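Local structure of glycosyl hydrolase family 2, TIM barrel domain protein (Parabacteroides merdae ATCC 43184, 6DXU) at residues 517-522 against 610-616; 565-569 against 622-627; 570-574 against 685-689. The protein is a gut bacterial beta-glucuronidase of glycoside hydrolase family 2, which hydrolyses beta-glucuronides and so probably releases glucuronic acid from its conjugates. All coordinates share one frame; numbering follows the deposited sequence.

Contact 1: residues 517-522 against 610-616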
loop_
_atom_site.group_PDB
_atom_site.type_symbol
_atom_site.label_atom_id
_atom_site.label_comp_id
_atom_site.label_asym_id
_atom_site.label_seq_id
_atom_site.Cartn_x
_atom_site.Cartn_y
_atom_site.Cartn_z
ATOM N N GLY D 517 -35.653 34.121 -10.226
ATOM C CA GLY D 517 -34.751 35.259 -10.341
ATOM C C GLY D 517 -34.345 35.745 -8.966
ATOM O O GLY D 517 -35.025 35.486 -7.972
ATOM N N ASP D 518 -33.209 36.435 -8.913
ATOM C CA ASP D 518 -32.704 36.946 -7.638
ATOM C C ASP D 518 -33.455 38.197 -7.216
ATOM O O ASP D 518 -33.748 39.067 -8.043
ATOM C CB ASP D 518 -31.230 37.311 -7.720
ATOM C CG ASP D 518 -30.333 36.107 -7.792
ATOM O OD1 ASP D 518 -30.174 35.585 -8.910
ATOM O OD2 ASP D 518 -29.787 35.698 -6.740
ATOM N N SER D 519 -33.711 38.314 -5.913
ATOM C CA SER D 519 -34.207 39.567 -5.356
ATOM C C SER D 519 -33.511 39.845 -4.033
ATOM O O SER D 519 -33.505 39.003 -3.129
ATOM C CB SER D 519 -35.734 39.558 -5.198
ATOM O OG SER D 519 -36.211 38.596 -4.269
ATOM N N HIS D 520 -32.877 41.008 -3.965
ATOM C CA HIS D 520 -32.291 41.550 -2.744
ATOM C C HIS D 520 -33.431 41.972 -1.837
ATOM O O HIS D 520 -34.105 42.970 -2.115
ATOM C CB HIS D 520 -31.392 42.722 -3.136
ATOM C CG HIS D 520 -30.491 43.230 -2.048
ATOM N ND1 HIS D 520 -29.844 42.404 -1.153
ATOM C CD2 HIS D 520 -30.077 44.489 -1.762
ATOM C CE1 HIS D 520 -29.096 43.134 -0.344
ATOM N NE2 HIS D 520 -29.229 44.406 -0.684
ATOM N N ALA D 521 -33.691 41.181 -0.794
ATOM C CA ALA D 521 -34.877 41.388 0.028
ATOM C C ALA D 521 -34.901 42.807 0.572
ATOM O O ALA D 521 -33.889 43.301 1.075
ATOM C CB ALA D 521 -34.925 40.395 1.188
ATOM N N ARG D 522 -36.058 43.458 0.452
ATOM C CA ARG D 522 -36.367 44.821 0.876
ATOM C C ARG D 522 -35.977 45.828 -0.194
ATOM O O ARG D 522 -36.166 47.031 0.024
ATOM C CB ARG D 522 -35.712 45.218 2.215
ATOM C CG ARG D 522 -36.105 44.298 3.364
ATOM C CD ARG D 522 -35.361 44.590 4.672
ATOM N NE ARG D 522 -35.935 43.771 5.741
ATOM C CZ ARG D 522 -37.018 44.120 6.441
ATOM N NH1 ARG D 522 -37.636 45.275 6.209
ATOM N NH2 ARG D 522 -37.494 43.310 7.377
ATOM N N ASN D 610 -26.960 33.162 -2.810
ATOM C CA ASN D 610 -27.861 33.068 -3.947
ATOM C C ASN D 610 -29.204 33.611 -3.475
ATOM O O ASN D 610 -29.836 33.020 -2.594
ATOM C CB ASN D 610 -27.965 31.619 -4.419
ATOM C CG ASN D 610 -28.839 31.460 -5.663
ATOM O OD1 ASN D 610 -29.922 32.051 -5.762
ATOM N ND2 ASN D 610 -28.383 30.640 -6.609
ATOM N N GLN D 611 -29.630 34.748 -4.027
ATOM C CA GLN D 611 -30.782 35.464 -3.485
ATOM C C GLN D 611 -32.057 35.237 -4.294
ATOM O O GLN D 611 -32.937 36.104 -4.333
ATOM C CB GLN D 611 -30.469 36.957 -3.371
ATOM C CG GLN D 611 -29.309 37.236 -2.402
ATOM C CD GLN D 611 -28.924 38.707 -2.344
ATOM O OE1 GLN D 611 -27.935 39.134 -2.955
ATOM N NE2 GLN D 611 -29.695 39.483 -1.588
ATOM N N LYS D 612 -32.194 34.074 -4.926
ATOM C CA LYS D 612 -33.411 33.769 -5.669
ATOM C C LYS D 612 -34.551 33.279 -4.790
ATOM O O LYS D 612 -35.665 33.087 -5.294
ATOM C CB LYS D 612 -33.105 32.713 -6.735
ATOM C CG LYS D 612 -32.203 33.209 -7.838
ATOM C CD LYS D 612 -31.929 32.085 -8.851
ATOM C CE LYS D 612 -31.078 32.583 -10.002
ATOM N NZ LYS D 612 -29.738 33.050 -9.569
ATOM N N GLY D 613 -34.322 33.071 -3.496
ATOM C CA GLY D 613 -35.371 32.530 -2.660
ATOM C C GLY D 613 -36.577 33.449 -2.597
ATOM O O GLY D 613 -36.496 34.639 -2.882
ATOM N N VAL D 614 -37.730 32.859 -2.268
ATOM C CA VAL D 614 -38.894 33.654 -1.901
ATOM C C VAL D 614 -38.953 33.844 -0.401
ATOM O O VAL D 614 -39.864 34.510 0.113
ATOM C CB VAL D 614 -40.183 33.023 -2.464
ATOM C CG1 VAL D 614 -40.053 32.864 -3.959
ATOM C CG2 VAL D 614 -40.500 31.693 -1.790
ATOM N N VAL D 615 -37.988 33.288 0.315
ATOM C CA VAL D 615 -37.839 33.463 1.749
ATOM C C VAL D 615 -36.380 33.806 2.008
ATOM O O VAL D 615 -35.485 33.273 1.339
ATOM C CB VAL D 615 -38.266 32.183 2.496
ATOM C CG1 VAL D 615 -38.018 32.326 3.977
ATOM C CG2 VAL D 615 -39.759 31.884 2.212
ATOM N N GLU D 616 -36.138 34.719 2.953
ATOM C CA GLU D 616 -34.767 35.058 3.315
ATOM C C GLU D 616 -34.133 33.923 4.119
ATOM O O GLU D 616 -34.817 33.050 4.665
ATOM C CB GLU D 616 -34.719 36.354 4.141
ATOM C CG GLU D 616 -35.324 37.601 3.439
ATOM C CD GLU D 616 -35.179 38.857 4.296
ATOM O OE1 GLU D 616 -34.032 39.181 4.671
ATOM O OE2 GLU D 616 -36.203 39.500 4.618
HETATM O O HOH W 1 -36.164 36.195 -5.456
HETATM O O HOH W 2 -32.194 38.600 0.075
HETATM O O HOH W 3 -33.531 41.511 5.194
#
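The loop that follows barrel strand 512-513 is bound here to Gln611 and Lys612 of the sequence Asn610-Gln611-Lys612, which fits the N-x-K motif with which beta-glucuronidases recognise the sugar carboxylate. Asp518 is the main link. Its OD1 forms a salt bridge with Lys612 NZ at 2.7 Å, met on the syn side, somewhat out of the carboxylate plane, while OD2 takes the backbone N of Gln611 at 2.9 Å in a rather bent bond. The lysine chain runs straight and turns only at its last torsion (chi4 62°), which brings NZ to OD1; Tyr489 OH also bonds to NZ. Ser519 N answers with a nearly straight bond to Gln611 O at 2.8 Å. Replacing Asp518 by an alanine removes the carboxylate, which is likely to leave Lys612 NZ without this charge partner, held less firmly, and Gln611 N without this acceptor. Further along, Gln611 NE2 meets His520 ND1 at 3.0 Å, lying at the ring edge although the amide and ring planes stand 88° apart. Water 2 joins NE2 to Ala521 N, and Gln611 OE1 is held by Val606 N. Ala521 CB rests 3.5 Å from Glu616 CD. Because ND1 accepts from the amide while NE2 bonds to Gln793 O, the imidazole, about 6 Å from a bound bicine, probably carries its proton on NE2 and is neutral.

Contact 2: residues 565-569 against 622-627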
loop_
_atom_site.group_PDB
_atom_site.type_symbol
_atom_site.label_atom_id
_atom_site.label_comp_id
_atom_site.label_asym_id
_atom_site.label_seq_id
_atom_site.Cartn_x
_atom_site.Cartn_y
_atom_site.Cartn_z
ATOM N N GLU D 565 -37.160 43.096 -5.592
ATOM C CA GLU D 565 -38.293 42.199 -5.441
ATOM C C GLU D 565 -39.378 42.498 -6.466
ATOM O O GLU D 565 -40.163 41.613 -6.805
ATOM C CB GLU D 565 -38.868 42.310 -4.040
ATOM C CG GLU D 565 -37.870 42.060 -2.951
ATOM C CD GLU D 565 -38.559 41.629 -1.679
ATOM O OE1 GLU D 565 -38.247 42.161 -0.589
ATOM O OE2 GLU D 565 -39.432 40.757 -1.776
ATOM N N SER D 566 -39.443 43.744 -6.948
ATOM C CA SER D 566 -40.526 44.151 -7.838
ATOM C C SER D 566 -40.481 43.390 -9.154
ATOM O O SER D 566 -41.528 43.020 -9.699
ATOM C CB SER D 566 -40.455 45.662 -8.078
ATOM O OG SER D 566 -40.273 46.353 -6.841
ATOM N N TYR D 567 -39.281 43.144 -9.676
ATOM C CA TYR D 567 -39.153 42.386 -10.916
ATOM C C TYR D 567 -39.519 40.918 -10.711
ATOM O O TYR D 567 -40.283 40.347 -11.500
ATOM C CB TYR D 567 -37.733 42.511 -11.465
ATOM C CG TYR D 567 -37.516 41.696 -12.722
ATOM C CD1 TYR D 567 -38.050 42.109 -13.935
ATOM C CD2 TYR D 567 -36.805 40.498 -12.690
ATOM C CE1 TYR D 567 -37.868 41.367 -15.091
ATOM C CE2 TYR D 567 -36.621 39.741 -13.846
ATOM C CZ TYR D 567 -37.164 40.185 -15.043
ATOM O OH TYR D 567 -37.002 39.451 -16.200
ATOM N N VAL D 568 -38.989 40.282 -9.660
ATOM C CA VAL D 568 -39.211 38.842 -9.538
ATOM C C VAL D 568 -40.670 38.549 -9.207
ATOM O O VAL D 568 -41.201 37.502 -9.597
ATOM C CB VAL D 568 -38.243 38.189 -8.526
ATOM C CG1 VAL D 568 -38.697 38.400 -7.105
ATOM C CG2 VAL D 568 -38.117 36.690 -8.829
ATOM N N VAL D 569 -41.350 39.458 -8.511
ATOM C CA VAL D 569 -42.771 39.268 -8.258
ATOM C C VAL D 569 -43.531 39.210 -9.576
ATOM O O VAL D 569 -44.428 38.379 -9.757
ATOM C CB VAL D 569 -43.294 40.381 -7.330
ATOM C CG1 VAL D 569 -44.801 40.546 -7.470
ATOM C CG2 VAL D 569 -42.934 40.049 -5.883
ATOM N N LYS D 622 -40.173 36.870 1.761
ATOM C CA LYS D 622 -40.103 37.973 0.815
ATOM C C LYS D 622 -41.489 38.236 0.231
ATOM O O LYS D 622 -42.427 37.467 0.434
ATOM C CB LYS D 622 -39.104 37.671 -0.304
ATOM C CG LYS D 622 -37.657 37.462 0.155
ATOM C CD LYS D 622 -36.726 37.448 -1.043
ATOM C CE LYS D 622 -35.392 36.789 -0.735
ATOM N NZ LYS D 622 -34.583 36.646 -1.987
ATOM N N GLU D 623 -41.611 39.320 -0.533
ATOM C CA GLU D 623 -42.914 39.614 -1.133
ATOM C C GLU D 623 -43.348 38.495 -2.077
ATOM O O GLU D 623 -44.550 38.219 -2.210
ATOM C CB GLU D 623 -42.873 40.950 -1.881
ATOM C CG GLU D 623 -42.385 42.135 -1.041
ATOM C CD GLU D 623 -43.493 42.872 -0.290
ATOM O OE1 GLU D 623 -44.696 42.586 -0.492
ATOM O OE2 GLU D 623 -43.144 43.751 0.517
ATOM N N SER D 624 -42.378 37.805 -2.691
ATOM C CA SER D 624 -42.661 36.752 -3.662
ATOM C C SER D 624 -43.315 35.528 -3.034
ATOM O O SER D 624 -44.003 34.776 -3.736
ATOM C CB SER D 624 -41.361 36.343 -4.364
ATOM O OG SER D 624 -40.271 36.305 -3.444
ATOM N N TYR D 625 -43.118 35.306 -1.733
ATOM C CA TYR D 625 -43.792 34.200 -1.060
ATOM C C TYR D 625 -45.300 34.301 -1.230
ATOM O O TYR D 625 -45.979 33.294 -1.475
ATOM C CB TYR D 625 -43.414 34.199 0.422
ATOM C CG TYR D 625 -44.088 33.135 1.277
ATOM C CD1 TYR D 625 -45.306 33.377 1.887
ATOM C CD2 TYR D 625 -43.483 31.897 1.490
ATOM C CE1 TYR D 625 -45.917 32.416 2.675
ATOM C CE2 TYR D 625 -44.074 30.931 2.280
ATOM C CZ TYR D 625 -45.299 31.197 2.866
ATOM O OH TYR D 625 -45.903 30.254 3.653
ATOM N N TYR D 626 -45.838 35.516 -1.135
ATOM C CA TYR D 626 -47.286 35.694 -1.203
ATOM C C TYR D 626 -47.818 35.541 -2.616
ATOM O O TYR D 626 -49.009 35.239 -2.788
ATOM C CB TYR D 626 -47.649 37.059 -0.618
ATOM C CG TYR D 626 -47.153 37.138 0.797
ATOM C CD1 TYR D 626 -47.869 36.541 1.827
ATOM C CD2 TYR D 626 -45.934 37.715 1.092
ATOM C CE1 TYR D 626 -47.400 36.571 3.126
ATOM C CE2 TYR D 626 -45.463 37.750 2.380
ATOM C CZ TYR D 626 -46.194 37.177 3.387
ATOM O OH TYR D 626 -45.713 37.215 4.674
ATOM N N VAL D 627 -46.960 35.706 -3.625
ATOM C CA VAL D 627 -47.396 35.449 -4.992
ATOM C C VAL D 627 -47.752 33.974 -5.148
ATOM O O VAL D 627 -48.864 33.623 -5.557
ATOM C CB VAL D 627 -46.316 35.883 -5.996
ATOM C CG1 VAL D 627 -46.835 35.699 -7.434
ATOM C CG2 VAL D 627 -45.854 37.313 -5.738
HETATM O O HOH W 4 -39.061 38.741 -3.646
#
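With CG anti to its carbonyl carbon (chi1 -56°) and the rest of the chain extended, Glu565 pushes its carboxylate across to the start of helix 623-632, where OE2 accepts the backbone N of Glu623 at 2.9 Å. The syn lone pair is used, and the N-H points at it at 155°. Glu623 starts in the same way; its CB and CG lie against Glu565 OE2, CG at 3.3 Å, and the bend at chi2 turns its own carboxylate off to His639 and Gly642. Water 4 donates to Glu565 OE2 and also bonds to Ser624 OG at 2.7 Å; Glu565 OE1 takes Arg522 N. The two helices are neighbours on the outside of the TIM barrel: in chain order helix 565-579 comes between strands 512-513 and 587-589, and helix 623-632 comes later. Over the facing segments they run almost parallel, at 14°, with axes 9.6 Å apart. One turn on from Glu565, Val569 touches the other helix with both methyls. CG1 meets Val627 CG2 at 3.8 Å, and CG2 sits 3.9 Å from Ser624 N. Tyr661 of strand 655-662 packs against both valines. Lys622 touches Glu565 OE2 with its CB while NZ leads away to Asp595, Ser519 O and Gly613 O.

Contact 3: residues 570-574 against 685-689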
loop_
_atom_site.group_PDB
_atom_site.type_symbol
_atom_site.label_atom_id
_atom_site.label_comp_id
_atom_site.label_asym_id
_atom_site.label_seq_id
_atom_site.Cartn_x
_atom_site.Cartn_y
_atom_site.Cartn_z
ATOM N N ARG D 570 -43.164 40.073 -10.522
ATOM C CA ARG D 570 -43.837 40.058 -11.817
ATOM C C ARG D 570 -43.449 38.830 -12.627
ATOM O O ARG D 570 -44.273 38.291 -13.377
ATOM C CB ARG D 570 -43.521 41.340 -12.586
ATOM C CG ARG D 570 -44.171 42.568 -11.941
ATOM C CD ARG D 570 -43.815 43.863 -12.647
ATOM N NE ARG D 570 -44.549 44.979 -12.044
ATOM C CZ ARG D 570 -45.608 45.574 -12.591
ATOM N NH1 ARG D 570 -46.071 45.180 -13.773
ATOM N NH2 ARG D 570 -46.200 46.574 -11.954
ATOM N N LEU D 571 -42.193 38.392 -12.507
ATOM C CA LEU D 571 -41.756 37.189 -13.209
ATOM C C LEU D 571 -42.484 35.948 -12.701
ATOM O O LEU D 571 -42.900 35.094 -13.492
ATOM C CB LEU D 571 -40.239 37.020 -13.060
ATOM C CG LEU D 571 -39.564 35.799 -13.719
ATOM C CD1 LEU D 571 -38.148 36.151 -14.145
ATOM C CD2 LEU D 571 -39.539 34.560 -12.796
ATOM N N ILE D 572 -42.613 35.810 -11.381
ATOM C CA ILE D 572 -43.293 34.643 -10.828
ATOM C C ILE D 572 -44.772 34.659 -11.194
ATOM O O ILE D 572 -45.346 33.632 -11.592
ATOM C CB ILE D 572 -43.089 34.585 -9.304
ATOM C CG1 ILE D 572 -41.608 34.297 -9.006
ATOM C CG2 ILE D 572 -44.020 33.546 -8.660
ATOM C CD1 ILE D 572 -41.219 34.578 -7.548
ATOM N N ASP D 573 -45.412 35.823 -11.027
ATOM C CA ASP D 573 -46.809 36.021 -11.406
ATOM C C ASP D 573 -47.058 35.482 -12.810
ATOM O O ASP D 573 -47.986 34.697 -13.042
ATOM C CB ASP D 573 -47.115 37.528 -11.302
ATOM C CG ASP D 573 -48.586 37.888 -11.481
ATOM O OD1 ASP D 573 -49.417 37.062 -11.920
ATOM O OD2 ASP D 573 -48.907 39.056 -11.167
ATOM N N TRP D 574 -46.201 35.871 -13.750
ATOM C CA TRP D 574 -46.363 35.445 -15.136
ATOM C C TRP D 574 -46.302 33.925 -15.265
ATOM O O TRP D 574 -47.198 33.305 -15.857
ATOM C CB TRP D 574 -45.290 36.097 -16.010
ATOM C CG TRP D 574 -45.443 35.704 -17.437
ATOM C CD1 TRP D 574 -44.843 34.652 -18.077
ATOM C CD2 TRP D 574 -46.316 36.312 -18.396
ATOM N NE1 TRP D 574 -45.268 34.588 -19.382
ATOM C CE2 TRP D 574 -46.178 35.592 -19.603
ATOM C CE3 TRP D 574 -47.194 37.401 -18.356
ATOM C CZ2 TRP D 574 -46.873 35.932 -20.759
ATOM C CZ3 TRP D 574 -47.892 37.735 -19.505
ATOM C CH2 TRP D 574 -47.724 37.001 -20.694
ATOM N N ASP D 685 -55.798 37.929 -15.979
ATOM C CA ASP D 685 -55.733 39.388 -16.097
ATOM C C ASP D 685 -54.484 39.888 -15.375
ATOM O O ASP D 685 -54.528 40.401 -14.253
ATOM C CB ASP D 685 -56.998 40.024 -15.537
ATOM C CG ASP D 685 -57.014 41.538 -15.695
ATOM O OD1 ASP D 685 -56.141 42.090 -16.397
ATOM O OD2 ASP D 685 -57.898 42.177 -15.092
ATOM N N TYR D 686 -53.353 39.743 -16.048
ATOM C CA TYR D 686 -52.023 40.006 -15.521
ATOM C C TYR D 686 -51.718 41.504 -15.545
ATOM O O TYR D 686 -52.023 42.179 -16.528
ATOM C CB TYR D 686 -50.985 39.238 -16.356
ATOM C CG TYR D 686 -49.533 39.494 -16.005
ATOM C CD1 TYR D 686 -48.808 40.494 -16.639
ATOM C CD2 TYR D 686 -48.879 38.710 -15.055
ATOM C CE1 TYR D 686 -47.470 40.725 -16.325
ATOM C CE2 TYR D 686 -47.540 38.937 -14.731
ATOM C CZ TYR D 686 -46.849 39.945 -15.365
ATOM O OH TYR D 686 -45.526 40.166 -15.057
ATOM N N PRO D 687 -51.041 42.041 -14.513
ATOM C CA PRO D 687 -50.543 41.306 -13.340
ATOM C C PRO D 687 -51.469 41.300 -12.136
ATOM O O PRO D 687 -52.457 42.042 -12.095
ATOM C CB PRO D 687 -49.246 42.044 -13.003
ATOM C CG PRO D 687 -49.550 43.475 -13.370
ATOM C CD PRO D 687 -50.433 43.383 -14.616
ATOM N N ALA D 688 -51.105 40.483 -11.142
ATOM C CA ALA D 688 -51.811 40.397 -9.864
ATOM C C ALA D 688 -53.224 39.838 -10.014
ATOM O O ALA D 688 -54.097 40.098 -9.180
ATOM C CB ALA D 688 -51.841 41.757 -9.149
ATOM N N ALA D 689 -53.452 39.039 -11.058
ATOM C CA ALA D 689 -54.735 38.358 -11.240
ATOM C C ALA D 689 -55.897 39.350 -11.174
ATOM O O ALA D 689 -56.927 39.092 -10.548
ATOM C CB ALA D 689 -54.911 37.245 -10.206
HETATM O O HOH W 5 -45.104 42.652 -15.327
HETATM O O HOH W 6 -51.860 37.644 -13.099
#
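Tyr686 lies between Trp574 and Pro687, where a loop of the DUF4982 family region, with a cis peptide before the proline, grips barrel helix 565-579. The edge of the indole, led by CE3, comes over one face of the tyrosine ring in a T-shaped pair, the six-membered ring and the phenol ring having centroids 5.1 Å apart and planes at 89°. Pro687 CB covers the opposite face. The tyrosine OH donates to Arg570 O at 2.8 Å, from above the carbonyl plane; that oxygen also accepts Trp574 N, on its other face, within the helix. Asp573, with CG anti to its backbone N (chi1 -172°), aims its carboxylate at the loop. The syn lone pair of OD2 receives Ala688 N in a short bond of 2.6 Å, nearly straight at 167°, and water 6 carries OD1 on to Ala689 N, so one carboxylate serves two successive amides. In the next shell Tyr661 OH bonds to OD2 and Tyr631 OH to OD1, which should hold the carboxylate from turning. Phe493 packs on both Trp574 and Tyr686. Arg570 reaches out to a salt bridge with Glu657 through NH2, while its NH1 donates at 3.1 Å to water 5, which in turn donates to Tyr686 OH.

The three contacts cross along the chain: 517-522, 565-569 and 570-574 come first, and then their partners 610-616, 622-627 and 685-689 in the same order. Centres of contacts 1 and 2 lie about 9 Å apart, those of 2 and 3 about 10 Å, and those of 1 and 3 about 18 Å, so contact 2 sits between the others. Contacts 2 and 3 share helix 565-579, whose Ile572 packs on Ser624, Val627 and, more loosely, Val614. Contacts 1 and 2 touch directly, through hydrogen bonds of Glu565 and Lys622 to the 517-522 loop. Together they connect the loops beside the bicine pocket, through two barrel helices, to the DUF4982 region.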